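PDB 1O1Z: glycerophosphodiester phosphodiesterase from Thermotoga maritima, which belongs to the glycerophosphoryl diester phosphodiesterase family and folds as a single-chain TIM barrel, a curled beta sheet wrapped in helices. Local coordinates for residues D103-I108 / N128-S133; V44-R49 / V56-D61; V200-T205 / G221-E226; T146-L151 / E168-Y173; A115-L120 / D140-G145. All coordinates share one frame; numbering follows the deposited sequence. Where two conformers were deposited one is given.

Contact 1: D103-I108 / N128-S133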
# COMPACT_ATOMS: atom_id res chain seq x y z
N ASP A 103 -7.17 -10.65 -10.62
CA ASP A 103 -6.77 -9.76 -11.70
C ASP A 103 -6.51 -8.33 -11.23
O ASP A 103 -5.96 -7.51 -11.98
CB ASP A 103 -7.85 -9.69 -12.77
CG ASP A 103 -8.02 -11.00 -13.50
OD1 ASP A 103 -9.15 -11.53 -13.51
OD2 ASP A 103 -7.08 -11.58 -14.08
N LYS A 104 -6.91 -8.05 -10.00
CA LYS A 104 -6.69 -6.73 -9.42
C LYS A 104 -5.49 -6.78 -8.49
O LYS A 104 -5.20 -7.81 -7.87
CB LYS A 104 -7.92 -6.27 -8.64
CG LYS A 104 -9.22 -6.31 -9.41
CD LYS A 104 -9.23 -5.37 -10.57
CE LYS A 104 -10.44 -5.65 -11.49
NZ LYS A 104 -10.55 -4.60 -12.50
N ILE A 105 -4.81 -5.66 -8.36
CA ILE A 105 -3.60 -5.57 -7.54
C ILE A 105 -3.98 -5.33 -6.10
O ILE A 105 -4.85 -4.49 -5.79
CB ILE A 105 -2.72 -4.40 -8.05
CG1 ILE A 105 -2.28 -4.69 -9.49
CG2 ILE A 105 -1.58 -4.06 -7.11
CD1 ILE A 105 -1.70 -3.49 -10.20
N ILE A 106 -3.29 -6.01 -5.19
CA ILE A 106 -3.37 -5.67 -3.78
C ILE A 106 -1.97 -5.31 -3.28
O ILE A 106 -1.06 -6.15 -3.31
CB ILE A 106 -3.97 -6.78 -2.92
CG1 ILE A 106 -5.38 -7.16 -3.40
CG2 ILE A 106 -4.06 -6.35 -1.48
CD1 ILE A 106 -5.94 -8.40 -2.69
N ASN A 107 -1.81 -4.07 -2.87
CA ASN A 107 -0.58 -3.58 -2.27
C ASN A 107 -0.75 -3.72 -0.78
O ASN A 107 -1.53 -3.01 -0.17
CB ASN A 107 -0.33 -2.13 -2.69
CG ASN A 107 0.77 -1.47 -1.97
OD1 ASN A 107 0.76 -0.24 -1.85
ND2 ASN A 107 1.76 -2.24 -1.49
N ILE A 108 -0.04 -4.69 -0.20
CA ILE A 108 -0.10 -4.97 1.23
C ILE A 108 1.03 -4.25 1.93
O ILE A 108 2.18 -4.61 1.74
CB ILE A 108 0.03 -6.49 1.45
CG1 ILE A 108 -1.08 -7.27 0.74
CG2 ILE A 108 0.02 -6.85 2.92
CD1 ILE A 108 -0.84 -8.75 0.64
N ASN A 128 -0.58 -11.06 -8.21
CA ASN A 128 -0.83 -9.61 -8.25
C ASN A 128 -0.79 -8.94 -6.88
O ASN A 128 -1.60 -8.07 -6.58
CB ASN A 128 -2.11 -9.29 -9.03
CG ASN A 128 -1.88 -9.32 -10.52
OD1 ASN A 128 -0.87 -8.77 -11.01
ND2 ASN A 128 -2.81 -9.90 -11.26
N LEU A 129 0.21 -9.29 -6.10
CA LEU A 129 0.48 -8.65 -4.83
C LEU A 129 1.75 -7.83 -4.91
O LEU A 129 2.72 -8.22 -5.59
CB LEU A 129 0.66 -9.69 -3.74
CG LEU A 129 -0.53 -10.60 -3.55
CD1 LEU A 129 -0.23 -11.61 -2.48
CD2 LEU A 129 -1.81 -9.82 -3.21
N ILE A 130 1.74 -6.69 -4.23
CA ILE A 130 2.92 -5.89 -3.99
C ILE A 130 3.04 -5.69 -2.48
O ILE A 130 2.10 -5.19 -1.87
CB ILE A 130 2.84 -4.50 -4.66
CG1 ILE A 130 2.67 -4.60 -6.16
CG2 ILE A 130 4.11 -3.70 -4.34
CD1 ILE A 130 2.19 -3.28 -6.81
N PHE A 131 4.15 -6.11 -1.88
CA PHE A 131 4.40 -5.93 -0.45
C PHE A 131 5.19 -4.66 -0.26
O PHE A 131 6.21 -4.48 -0.92
CB PHE A 131 5.18 -7.11 0.13
CG PHE A 131 4.49 -8.42 -0.12
CD1 PHE A 131 3.39 -8.79 0.66
CD2 PHE A 131 4.88 -9.25 -1.16
CE1 PHE A 131 2.73 -10.01 0.40
CE2 PHE A 131 4.20 -10.44 -1.41
CZ PHE A 131 3.12 -10.80 -0.59
N SER A 132 4.77 -3.79 0.64
CA SER A 132 5.52 -2.60 0.89
C SER A 132 5.66 -2.38 2.39
O SER A 132 4.96 -2.99 3.21
CB SER A 132 4.87 -1.38 0.24
OG SER A 132 3.53 -1.20 0.69
N SER A 133 6.63 -1.55 2.73
CA SER A 133 6.91 -1.23 4.12
C SER A 133 7.88 -0.07 4.17
O SER A 133 8.70 0.13 3.27
CB SER A 133 7.51 -2.43 4.86
OG SER A 133 7.74 -2.14 6.24
O HOH W 1 2.43 1.17 -0.26
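Asn128 meets the other strand through its backbone: its O accepts from Ile106 N at 3.0 Å. Its CB packs against Lys104 O, while its ND2 bonds to Asp102 O. Leu129 turns to the face that also carries Ile106, and its CD2 lies 3.7 Å from Ile106 CB. This face lies under helix 93-99. Ile130 N returns a bond to Ile106 O. The pairing is parallel and belongs to the beta-alpha-beta unit of strand 105-110, helix 116-123 and strand 129-133, one step of the TIM barrel wall. Ile130 O is gripped twice. Ile108 N reaches it nearly head-on to the C=O at 2.8 Å, and Asn107 ND2 comes from above the carbonyl plane at 3.0 Å. On the same face as Asn107, Ile130 CD1 touches Ile105 CG2. Phe131 lies side by side with Ile108, its CE1 3.8 Å from Ile108 CD1. Ser132 N bonds to Ile108 O. Ser132 OG accepts the other N-H of Asn107 ND2 at 3.0 Å. With CG anti to the backbone N (chi1 171°), the Asn107 amide leans over the neighbouring strand. A water joins Asn107 OD1 to Ser132 OG, so both ends of the amide are held and its rotation is fixed.

Contact 2: V44-R49 / V56-D61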
# COMPACT_ATOMS: atom_id res chain seq x y z
N VAL A 44 -6.10 -2.03 -4.82
CA VAL A 44 -6.22 -1.35 -3.55
C VAL A 44 -4.94 -1.46 -2.78
O VAL A 44 -4.15 -2.36 -3.04
CB VAL A 44 -7.37 -1.93 -2.71
CG1 VAL A 44 -8.75 -1.76 -3.38
CG2 VAL A 44 -7.14 -3.42 -2.37
N GLU A 45 -4.71 -0.53 -1.88
CA GLU A 45 -3.64 -0.60 -0.88
C GLU A 45 -4.30 -0.82 0.46
O GLU A 45 -5.38 -0.25 0.75
CB GLU A 45 -2.83 0.70 -0.92
CG GLU A 45 -1.66 0.79 0.04
CD GLU A 45 -2.02 1.17 1.47
OE1 GLU A 45 -3.09 1.76 1.72
OE2 GLU A 45 -1.19 0.87 2.38
N LEU A 46 -3.67 -1.62 1.30
CA LEU A 46 -4.19 -1.88 2.64
C LEU A 46 -3.05 -2.15 3.60
O LEU A 46 -1.92 -2.34 3.18
CB LEU A 46 -5.19 -3.02 2.59
CG LEU A 46 -4.72 -4.37 2.06
CD1 LEU A 46 -3.90 -5.15 3.09
CD2 LEU A 46 -5.91 -5.21 1.61
N ASP A 47 -3.36 -2.17 4.90
CA ASP A 47 -2.39 -2.26 5.96
C ASP A 47 -2.65 -3.50 6.79
O ASP A 47 -3.79 -3.75 7.14
CB ASP A 47 -2.57 -1.07 6.88
CG ASP A 47 -2.55 0.22 6.11
OD1 ASP A 47 -3.61 0.90 5.94
OD2 ASP A 47 -1.49 0.55 5.52
N VAL A 48 -1.59 -4.26 7.12
CA VAL A 48 -1.75 -5.50 7.87
C VAL A 48 -0.95 -5.55 9.16
O VAL A 48 0.18 -5.04 9.26
CB VAL A 48 -1.44 -6.77 7.02
CG1 VAL A 48 -2.44 -6.92 5.90
CG2 VAL A 48 -0.01 -6.82 6.51
N ARG A 49 -1.58 -6.22 10.14
CA ARG A 49 -1.06 -6.39 11.49
C ARG A 49 -1.51 -7.76 12.01
O ARG A 49 -2.33 -8.44 11.38
CB ARG A 49 -1.64 -5.34 12.42
CG ARG A 49 -1.20 -3.92 12.09
CD ARG A 49 -1.76 -2.92 13.08
NE ARG A 49 -1.21 -1.61 12.82
CZ ARG A 49 -0.06 -1.14 13.27
NH1 ARG A 49 0.72 -1.86 14.07
NH2 ARG A 49 0.31 0.10 12.96
N VAL A 56 -3.74 -12.49 10.40
CA VAL A 56 -3.43 -11.26 9.68
C VAL A 56 -4.70 -10.46 9.52
O VAL A 56 -5.62 -10.89 8.79
CB VAL A 56 -2.78 -11.50 8.34
CG1 VAL A 56 -2.43 -10.17 7.68
CG2 VAL A 56 -1.53 -12.33 8.49
N VAL A 57 -4.75 -9.33 10.22
CA VAL A 57 -5.90 -8.41 10.24
C VAL A 57 -5.55 -7.14 9.48
O VAL A 57 -4.41 -6.72 9.43
CB VAL A 57 -6.26 -8.07 11.72
CG1 VAL A 57 -7.21 -6.87 11.84
CG2 VAL A 57 -6.85 -9.33 12.36
N VAL A 58 -6.56 -6.50 8.90
CA VAL A 58 -6.38 -5.28 8.11
C VAL A 58 -6.70 -4.08 9.02
O VAL A 58 -7.85 -3.83 9.39
CB VAL A 58 -7.24 -5.28 6.86
CG1 VAL A 58 -7.03 -3.98 6.06
CG2 VAL A 58 -6.93 -6.49 5.99
N SER A 59 -5.67 -3.33 9.42
CA SER A 59 -5.83 -2.15 10.25
C SER A 59 -4.60 -1.28 10.11
O SER A 59 -3.49 -1.75 10.38
CB SER A 59 -6.00 -2.53 11.72
OG SER A 59 -6.18 -1.35 12.53
N HIS A 60 -4.78 -0.02 9.73
CA HIS A 60 -3.65 0.92 9.71
C HIS A 60 -3.05 1.17 11.10
O HIS A 60 -1.84 1.01 11.31
CB HIS A 60 -4.08 2.24 9.06
CG HIS A 60 -2.98 3.23 9.02
ND1 HIS A 60 -2.77 4.14 10.02
CD2 HIS A 60 -1.98 3.40 8.12
CE1 HIS A 60 -1.69 4.86 9.73
NE2 HIS A 60 -1.19 4.42 8.60
N ASP A 61 -3.89 1.52 12.07
CA ASP A 61 -3.46 1.84 13.41
C ASP A 61 -3.31 0.55 14.22
O ASP A 61 -3.95 -0.46 13.91
CB ASP A 61 -4.48 2.72 14.12
CG ASP A 61 -4.64 4.13 13.53
OD1 ASP A 61 -3.83 4.56 12.67
OD2 ASP A 61 -5.54 4.87 13.97
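Arg49 and Val57 form an antiparallel hydrogen-bonded pair in the beta hairpin of strands 43-50 and 56-58. The second strand folds back on barrel strand 43-50 as an antiparallel addition to the parallel TIM barrel. Arg49 N gives to Val57 O, and Val57 N gives to Arg49 O at 2.8 Å. Val48 with Val58 is a non-hydrogen-bonded pair. Val48 CB packs on Val56 CG1 at 3.6 Å, and Val58 CG1 reaches Leu46 CB. Ser59 N bonds to Asp47 O. The Arg49 chain runs extended from CG to NE (chi3 174°) and carries the guanidinium alongside residues 59-61. Arg49 NE and NH2 approach His60 O side-on, at 3.1 and 2.9 Å, and this oxygen lies in the guanidinium plane. A weak bond runs from NE to Ser59 O. NH1 makes a salt bridge with Glu112. Asp47 crosses His60 obliquely, its carboxylate turned 78° from the ring. Asp47 OD1 lies at the ring edge, 3.4 Å from His60 CB, and takes a hydrogen bond from Asn28. Asp61 OD2 forms a salt bridge with Arg66. Its OD1 holds the histidine: His60 ND1 gives to Asp61 OD1 at 2.9 Å, close to the ring plane, on the anti side of the carboxylate.

Contact 3: V200-T205 / G221-E226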
# COMPACT_ATOMS: atom_id res chain seq x y z
N VAL A 200 9.20 0.47 -10.89
CA VAL A 200 7.87 1.05 -10.99
C VAL A 200 7.73 2.11 -9.91
O VAL A 200 8.05 1.85 -8.77
CB VAL A 200 6.77 -0.05 -10.83
CG1 VAL A 200 5.39 0.51 -10.74
CG2 VAL A 200 6.87 -1.03 -12.00
N ILE A 201 7.30 3.31 -10.28
CA ILE A 201 7.18 4.41 -9.33
C ILE A 201 5.72 4.66 -8.99
O ILE A 201 4.94 4.97 -9.88
CB ILE A 201 7.79 5.70 -9.95
CG1 ILE A 201 9.23 5.48 -10.47
CG2 ILE A 201 7.66 6.85 -8.95
CD1 ILE A 201 10.22 5.02 -9.45
N PHE A 202 5.37 4.52 -7.72
CA PHE A 202 4.04 4.86 -7.21
C PHE A 202 4.19 6.10 -6.35
O PHE A 202 5.19 6.28 -5.64
CB PHE A 202 3.46 3.75 -6.32
CG PHE A 202 2.93 2.56 -7.06
CD1 PHE A 202 3.76 1.52 -7.41
CD2 PHE A 202 1.55 2.46 -7.35
CE1 PHE A 202 3.27 0.42 -8.09
CE2 PHE A 202 1.08 1.35 -8.05
CZ PHE A 202 1.94 0.33 -8.39
N VAL A 203 3.19 6.97 -6.41
CA VAL A 203 3.12 8.11 -5.49
C VAL A 203 1.95 8.00 -4.54
O VAL A 203 0.93 7.45 -4.90
CB VAL A 203 3.12 9.45 -6.23
CG1 VAL A 203 4.39 9.59 -7.02
CG2 VAL A 203 1.91 9.62 -7.11
N TRP A 204 2.11 8.50 -3.32
CA TRP A 204 1.06 8.47 -2.30
C TRP A 204 1.11 9.71 -1.42
O TRP A 204 2.12 10.41 -1.40
CB TRP A 204 1.25 7.24 -1.41
CG TRP A 204 2.60 7.24 -0.68
CD1 TRP A 204 3.76 6.77 -1.17
CD2 TRP A 204 2.91 7.79 0.62
NE1 TRP A 204 4.78 6.96 -0.27
CE2 TRP A 204 4.28 7.57 0.85
CE3 TRP A 204 2.16 8.42 1.61
CZ2 TRP A 204 4.93 7.97 2.02
CZ3 TRP A 204 2.80 8.82 2.78
CH2 TRP A 204 4.18 8.59 2.97
N THR A 205 0.05 10.03 -0.69
CA THR A 205 -1.32 9.62 -0.96
C THR A 205 -1.92 10.84 -1.62
O THR A 205 -2.11 11.89 -1.00
CB THR A 205 -2.05 9.35 0.36
OG1 THR A 205 -1.56 8.13 0.93
CG2 THR A 205 -3.54 9.09 0.08
N GLY A 221 2.09 4.71 -11.11
CA GLY A 221 0.94 4.44 -10.28
C GLY A 221 0.70 5.51 -9.24
O GLY A 221 1.60 6.26 -8.86
N VAL A 222 -0.54 5.54 -8.79
CA VAL A 222 -0.98 6.49 -7.77
C VAL A 222 -1.82 5.78 -6.74
O VAL A 222 -2.65 4.95 -7.09
CB VAL A 222 -1.72 7.67 -8.41
CG1 VAL A 222 -2.97 7.21 -9.18
CG2 VAL A 222 -2.09 8.73 -7.35
N ILE A 223 -1.59 6.10 -5.47
CA ILE A 223 -2.36 5.63 -4.36
C ILE A 223 -3.18 6.81 -3.88
O ILE A 223 -2.62 7.85 -3.52
CB ILE A 223 -1.42 5.06 -3.27
CG1 ILE A 223 -0.66 3.84 -3.82
CG2 ILE A 223 -2.19 4.77 -1.99
CD1 ILE A 223 0.57 3.46 -3.02
N THR A 224 -4.51 6.71 -3.95
CA THR A 224 -5.40 7.83 -3.72
C THR A 224 -6.62 7.41 -2.94
O THR A 224 -7.07 6.28 -3.06
CB THR A 224 -5.86 8.41 -5.09
OG1 THR A 224 -6.73 9.54 -4.89
CG2 THR A 224 -6.68 7.41 -5.91
N ASP A 225 -7.18 8.34 -2.16
CA ASP A 225 -8.48 8.12 -1.53
C ASP A 225 -9.65 8.35 -2.51
O ASP A 225 -10.75 7.85 -2.31
CB ASP A 225 -8.67 9.04 -0.34
CG ASP A 225 -7.56 8.96 0.67
OD1 ASP A 225 -7.10 7.83 0.97
OD2 ASP A 225 -7.13 9.99 1.27
N GLU A 226 -9.40 9.14 -3.55
CA GLU A 226 -10.43 9.62 -4.48
C GLU A 226 -10.43 8.79 -5.75
O GLU A 226 -10.03 9.23 -6.83
CB GLU A 226 -10.19 11.10 -4.78
CG GLU A 226 -10.41 12.01 -3.60
CD GLU A 226 -11.88 12.27 -3.28
OE1 GLU A 226 -12.80 11.80 -4.01
OE2 GLU A 226 -12.15 12.97 -2.28
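Ile223 packs along residues 203-204 of the neighbouring strand. Its CB sits 3.7 Å from Val203 O and 3.9 Å from Trp204 CB. CG1 lies beside the backbone N (chi1 -63°), a turn that carries Ile223 CG1 to 4.4 Å from Phe202 CD2. CD1, at the tip of Ile223, comes to 4.2 Å from Trp204 CB. In the backbone, Ile223 N bonds to Val203 O at 2.9 Å, nearly straight onto the carbonyl. Val203 N in turn bonds to Gly221 O. A weak bond runs from Gly221 N to Ile201 O. The two strands are parallel neighbours in the barrel wall, joined by helix 209-215 in a beta-alpha-beta unit. The Phe202 ring lies close against Gly221, its CD2 3.6 Å from Gly221 CA. On the other face, Val203 CG2 meets Val222 CG2. Past the paired residues, Thr205 follows a cis peptide bond and brings Thr205 CG2 to 3.9 Å from Asp225 OD1 and OD2; Asp225 OD1 is also hydrogen-bonded to His18. Thr224 OG1 accepts from Glu226 N in an ST turn, just before helix 227-232, and is also hydrogen-bonded to Leu206 O.

Contact 4: T146-L151 / E168-Y173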
# COMPACT_ATOMS: atom_id res chain seq x y z
N THR A 146 9.53 -11.98 -4.20
CA THR A 146 8.21 -11.38 -4.32
C THR A 146 8.39 -9.98 -4.88
O THR A 146 9.52 -9.45 -4.89
CB THR A 146 7.49 -11.25 -2.95
OG1 THR A 146 8.07 -10.18 -2.17
CG2 THR A 146 7.57 -12.52 -2.11
N LYS A 147 7.29 -9.36 -5.31
CA LYS A 147 7.29 -7.95 -5.70
C LYS A 147 7.19 -7.11 -4.45
O LYS A 147 6.19 -7.20 -3.72
CB LYS A 147 6.09 -7.60 -6.57
CG LYS A 147 6.03 -8.33 -7.84
CD LYS A 147 5.25 -7.60 -8.93
CE LYS A 147 3.89 -7.21 -8.57
NZ LYS A 147 2.92 -8.33 -8.54
N TYR A 148 8.19 -6.30 -4.19
CA TYR A 148 8.11 -5.39 -3.09
C TYR A 148 8.51 -4.02 -3.47
O TYR A 148 9.24 -3.80 -4.45
CB TYR A 148 8.87 -5.87 -1.87
CG TYR A 148 10.36 -6.00 -1.96
CD1 TYR A 148 11.20 -4.89 -1.82
CD2 TYR A 148 10.95 -7.25 -2.02
CE1 TYR A 148 12.60 -5.04 -1.81
CE2 TYR A 148 12.32 -7.41 -1.97
CZ TYR A 148 13.15 -6.29 -1.86
OH TYR A 148 14.51 -6.49 -1.81
N GLY A 149 7.99 -3.10 -2.67
CA GLY A 149 8.17 -1.71 -2.87
C GLY A 149 8.61 -1.03 -1.59
O GLY A 149 8.03 -1.21 -0.51
N TYR A 150 9.64 -0.23 -1.71
CA TYR A 150 10.10 0.56 -0.58
C TYR A 150 9.17 1.76 -0.39
O TYR A 150 9.00 2.54 -1.32
CB TYR A 150 11.48 1.11 -0.87
CG TYR A 150 12.63 0.12 -0.97
CD1 TYR A 150 12.62 -1.10 -0.29
CD2 TYR A 150 13.77 0.47 -1.68
CE1 TYR A 150 13.75 -1.93 -0.32
CE2 TYR A 150 14.86 -0.35 -1.72
CZ TYR A 150 14.83 -1.56 -1.08
OH TYR A 150 15.94 -2.39 -1.14
N LEU A 151 8.65 1.95 0.82
CA LEU A 151 7.97 3.18 1.18
C LEU A 151 9.02 4.12 1.71
O LEU A 151 9.75 3.75 2.62
CB LEU A 151 6.89 2.94 2.23
CG LEU A 151 5.60 2.44 1.63
CD1 LEU A 151 4.73 1.68 2.65
CD2 LEU A 151 4.83 3.66 1.11
N GLU A 168 19.91 -0.10 -6.46
CA GLU A 168 20.74 -0.84 -7.42
C GLU A 168 21.07 -2.26 -6.96
O GLU A 168 20.97 -3.23 -7.73
CB GLU A 168 22.04 -0.07 -7.68
CG GLU A 168 21.85 1.22 -8.47
CD GLU A 168 21.95 1.03 -9.97
OE1 GLU A 168 21.74 2.02 -10.71
OE2 GLU A 168 22.25 -0.09 -10.43
N LYS A 169 21.42 -2.38 -5.69
CA LYS A 169 21.87 -3.64 -5.13
C LYS A 169 20.73 -4.64 -4.96
O LYS A 169 20.91 -5.84 -5.19
CB LYS A 169 22.58 -3.36 -3.78
CG LYS A 169 22.77 -4.54 -2.92
CD LYS A 169 23.63 -4.20 -1.71
CE LYS A 169 24.22 -5.47 -1.17
NZ LYS A 169 23.10 -6.37 -0.71
N GLU A 170 19.57 -4.16 -4.54
CA GLU A 170 18.46 -5.01 -4.12
C GLU A 170 17.35 -5.16 -5.13
O GLU A 170 16.58 -6.12 -5.07
CB GLU A 170 17.85 -4.48 -2.83
CG GLU A 170 18.81 -4.46 -1.66
CD GLU A 170 19.30 -5.82 -1.16
OE1 GLU A 170 18.77 -6.87 -1.61
OE2 GLU A 170 20.25 -5.82 -0.36
N ARG A 171 17.26 -4.23 -6.08
CA ARG A 171 16.27 -4.28 -7.15
C ARG A 171 14.85 -4.51 -6.65
O ARG A 171 14.20 -5.51 -6.99
CB ARG A 171 16.66 -5.36 -8.18
CG ARG A 171 18.16 -5.34 -8.58
CD ARG A 171 19.06 -6.29 -7.75
NE ARG A 171 18.57 -7.67 -7.79
CZ ARG A 171 18.78 -8.60 -6.87
NH1 ARG A 171 18.28 -9.81 -7.06
NH2 ARG A 171 19.48 -8.35 -5.76
N PRO A 172 14.33 -3.56 -5.87
CA PRO A 172 12.90 -3.61 -5.54
C PRO A 172 12.09 -3.51 -6.83
O PRO A 172 12.49 -2.88 -7.81
CB PRO A 172 12.69 -2.37 -4.67
CG PRO A 172 13.74 -1.42 -5.16
CD PRO A 172 14.95 -2.31 -5.40
N TYR A 173 10.91 -4.11 -6.83
CA TYR A 173 9.99 -3.96 -7.93
C TYR A 173 9.56 -2.50 -8.09
O TYR A 173 9.43 -2.01 -9.19
CB TYR A 173 8.74 -4.83 -7.69
CG TYR A 173 7.61 -4.58 -8.62
CD1 TYR A 173 7.66 -5.01 -9.95
CD2 TYR A 173 6.47 -3.91 -8.18
CE1 TYR A 173 6.60 -4.77 -10.80
CE2 TYR A 173 5.41 -3.68 -9.02
CZ TYR A 173 5.49 -4.09 -10.34
OH TYR A 173 4.41 -3.86 -11.19
O HOH W 2 10.82 -6.96 -5.52
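Lys147 and Tyr173 lie side by side and point the same way. The lysine CG lies beside the backbone N (chi1 -61°) and the chain runs on nearly extended at chi2 (-155°), which lays Lys147 CD over the ring centre of Tyr173, 3.6 Å from the centroid. This is a CH-pi contact. The bends at chi3 and chi4 then place CE and NZ. The ammonium is too far for more than weak attraction and bonds instead to Leu129 O. Pro172 CB stands over the face of the Tyr150 ring, 4.2 Å from the centroid, and its CG is 3.8 Å from Tyr150 CE2. Tyr148 CE1 touches Pro172 CB at 3.9 Å. Tyr148 has CG wedged between its backbone N and carbonyl carbon (chi1 65°), which swings its ring toward residues 170-172. Tyr150 OH presses on Glu170 CB at 3.3 Å, while its polar partner is Asp140. Lys144 NZ hydrogen-bonds to Tyr148 OH and forms a salt bridge with Glu170 OE1. A water accepts from Tyr148 N and Tyr173 N and donates to Thr146 O. Arg171, the first residue past the helix, has positive phi and turns the chain into Pro172. The contact closes the beta-alpha-beta unit of strand 148-151, helix 160-170 and strand 174-178 in the TIM barrel.

Contact 5: A115-L120 / D140-G145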
# COMPACT_ATOMS: atom_id res chain seq x y z
N ALA A 115 4.27 -9.82 11.53
CA ALA A 115 3.23 -10.29 10.62
C ALA A 115 3.77 -10.86 9.33
O ALA A 115 3.04 -11.49 8.59
CB ALA A 115 2.26 -9.16 10.30
N ALA A 116 5.05 -10.64 9.04
CA ALA A 116 5.59 -10.95 7.72
C ALA A 116 5.48 -12.44 7.37
O ALA A 116 5.04 -12.76 6.26
CB ALA A 116 7.03 -10.50 7.61
N ASP A 117 5.84 -13.34 8.27
CA ASP A 117 5.81 -14.77 7.92
C ASP A 117 4.37 -15.21 7.61
O ASP A 117 4.14 -15.94 6.64
CB ASP A 117 6.40 -15.62 9.02
CG ASP A 117 7.93 -15.54 9.08
OD1 ASP A 117 8.58 -15.15 8.08
OD2 ASP A 117 8.56 -15.87 10.08
N ALA A 118 3.40 -14.79 8.43
CA ALA A 118 2.01 -15.13 8.19
C ALA A 118 1.47 -14.55 6.88
O ALA A 118 0.70 -15.20 6.18
CB ALA A 118 1.15 -14.68 9.36
N VAL A 119 1.87 -13.34 6.56
CA VAL A 119 1.47 -12.71 5.31
C VAL A 119 2.04 -13.49 4.13
O VAL A 119 1.33 -13.74 3.17
CB VAL A 119 1.93 -11.24 5.25
CG1 VAL A 119 1.79 -10.67 3.85
CG2 VAL A 119 1.14 -10.42 6.26
N LEU A 120 3.30 -13.86 4.19
CA LEU A 120 3.93 -14.60 3.10
C LEU A 120 3.26 -15.95 2.89
O LEU A 120 3.05 -16.37 1.76
CB LEU A 120 5.43 -14.73 3.31
CG LEU A 120 6.14 -13.39 3.06
CD1 LEU A 120 7.55 -13.39 3.64
CD2 LEU A 120 6.14 -13.08 1.52
N ASP A 140 14.11 -6.45 2.23
CA ASP A 140 15.31 -7.05 1.63
C ASP A 140 15.66 -8.40 2.24
O ASP A 140 16.24 -9.25 1.54
CB ASP A 140 16.51 -6.14 1.77
CG ASP A 140 16.38 -4.84 1.02
OD1 ASP A 140 15.64 -4.74 0.03
OD2 ASP A 140 17.12 -3.88 1.33
N GLU A 141 15.36 -8.60 3.53
CA GLU A 141 15.69 -9.84 4.20
C GLU A 141 14.69 -10.96 3.98
O GLU A 141 15.08 -12.13 3.88
CB GLU A 141 15.84 -9.56 5.71
CG GLU A 141 17.03 -8.70 6.03
CD GLU A 141 17.00 -8.10 7.43
OE1 GLU A 141 16.17 -8.56 8.26
OE2 GLU A 141 17.82 -7.19 7.72
N LYS A 142 13.41 -10.62 3.95
CA LYS A 142 12.35 -11.65 3.98
C LYS A 142 11.50 -11.73 2.74
O LYS A 142 10.78 -12.73 2.55
CB LYS A 142 11.43 -11.44 5.19
CG LYS A 142 12.12 -11.74 6.51
CD LYS A 142 11.16 -11.76 7.69
CE LYS A 142 10.38 -13.03 7.78
NZ LYS A 142 11.14 -14.10 8.50
N PHE A 143 11.55 -10.72 1.87
CA PHE A 143 10.63 -10.64 0.72
C PHE A 143 11.30 -10.86 -0.63
O PHE A 143 10.71 -10.61 -1.67
CB PHE A 143 9.83 -9.34 0.80
CG PHE A 143 8.79 -9.34 1.89
CD1 PHE A 143 9.14 -9.13 3.21
CD2 PHE A 143 7.46 -9.59 1.59
CE1 PHE A 143 8.19 -9.17 4.21
CE2 PHE A 143 6.50 -9.64 2.60
CZ PHE A 143 6.86 -9.41 3.90
N LYS A 144 12.54 -11.35 -0.63
CA LYS A 144 13.14 -11.71 -1.90
C LYS A 144 12.28 -12.75 -2.60
O LYS A 144 11.71 -13.63 -1.97
CB LYS A 144 14.56 -12.21 -1.74
CG LYS A 144 15.58 -11.19 -1.23
CD LYS A 144 15.60 -9.97 -2.12
CE LYS A 144 16.77 -9.07 -1.91
NZ LYS A 144 16.65 -7.98 -2.92
N GLY A 145 12.22 -12.63 -3.92
CA GLY A 145 11.35 -13.51 -4.69
C GLY A 145 9.88 -13.16 -4.72
O GLY A 145 9.04 -13.92 -5.22
O HOH W 3 10.80 -17.25 9.53
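Leu120 crosses the Phe143 ring obliquely and touches it with both methyls. Leu120 CD1 stands over one face in a CH-pi contact, offset toward the rim, 4.1 Å from the centroid of the Phe143 ring. Leu120 CD2 comes to 3.6 Å from Phe143 CE2. Ala116, one helical turn before Leu120, brings CB to 3.8 Å from Phe143 CE1. The far part of the ring therefore rests against one side of helix 116-123. Leu120 CD1 also meets the backbone, 3.5 Å from Lys142 O. The second pair is charged. Asp117 and Lys142 cross at about a right angle near the surface. Lys142 is bent at chi3 and chi4 (78° and 85°), which turns its end toward the carboxylate. Lys142 NZ and Asp117 OD1 form a salt bridge of 2.8 Å, though the place of this oxygen in the model is doubtful. A water donates to Asp117 OD2 and accepts a weak bond from Lys142 NZ. Phe143 is the first residue to leave the helical conformation after helix 136-142. The contact thus joins two successive helices on the outside of the barrel. The Phe143 ring packs toward strands 105-110 and 129-133, on Ile110 and Phe131, while Val119 packs on Val48 of strand 43-50.

How the contacts relate
Contacts 1, 2 and 3 are buried, and backbone hydrogen bonds do most of the joining. Contacts 1 and 3 are parallel strand pairs in the barrel wall; contact 2 adds a short antiparallel strand to barrel strand 43-50, with an arginine binding backbone oxygens. Contacts 4 and 5 are only partly buried; side-chain packing on rings carries both, with a less certain salt bridge in contact 5. Strands 43-50 and 105-110 link contacts 2 and 1, and strands 129-133 and 148-151 link contacts 1 and 4. Contact 5 lies outside contact 1 and reaches it through Phe131. Contacts 3 and 5 are farthest apart, their centres about 23 Å from each other.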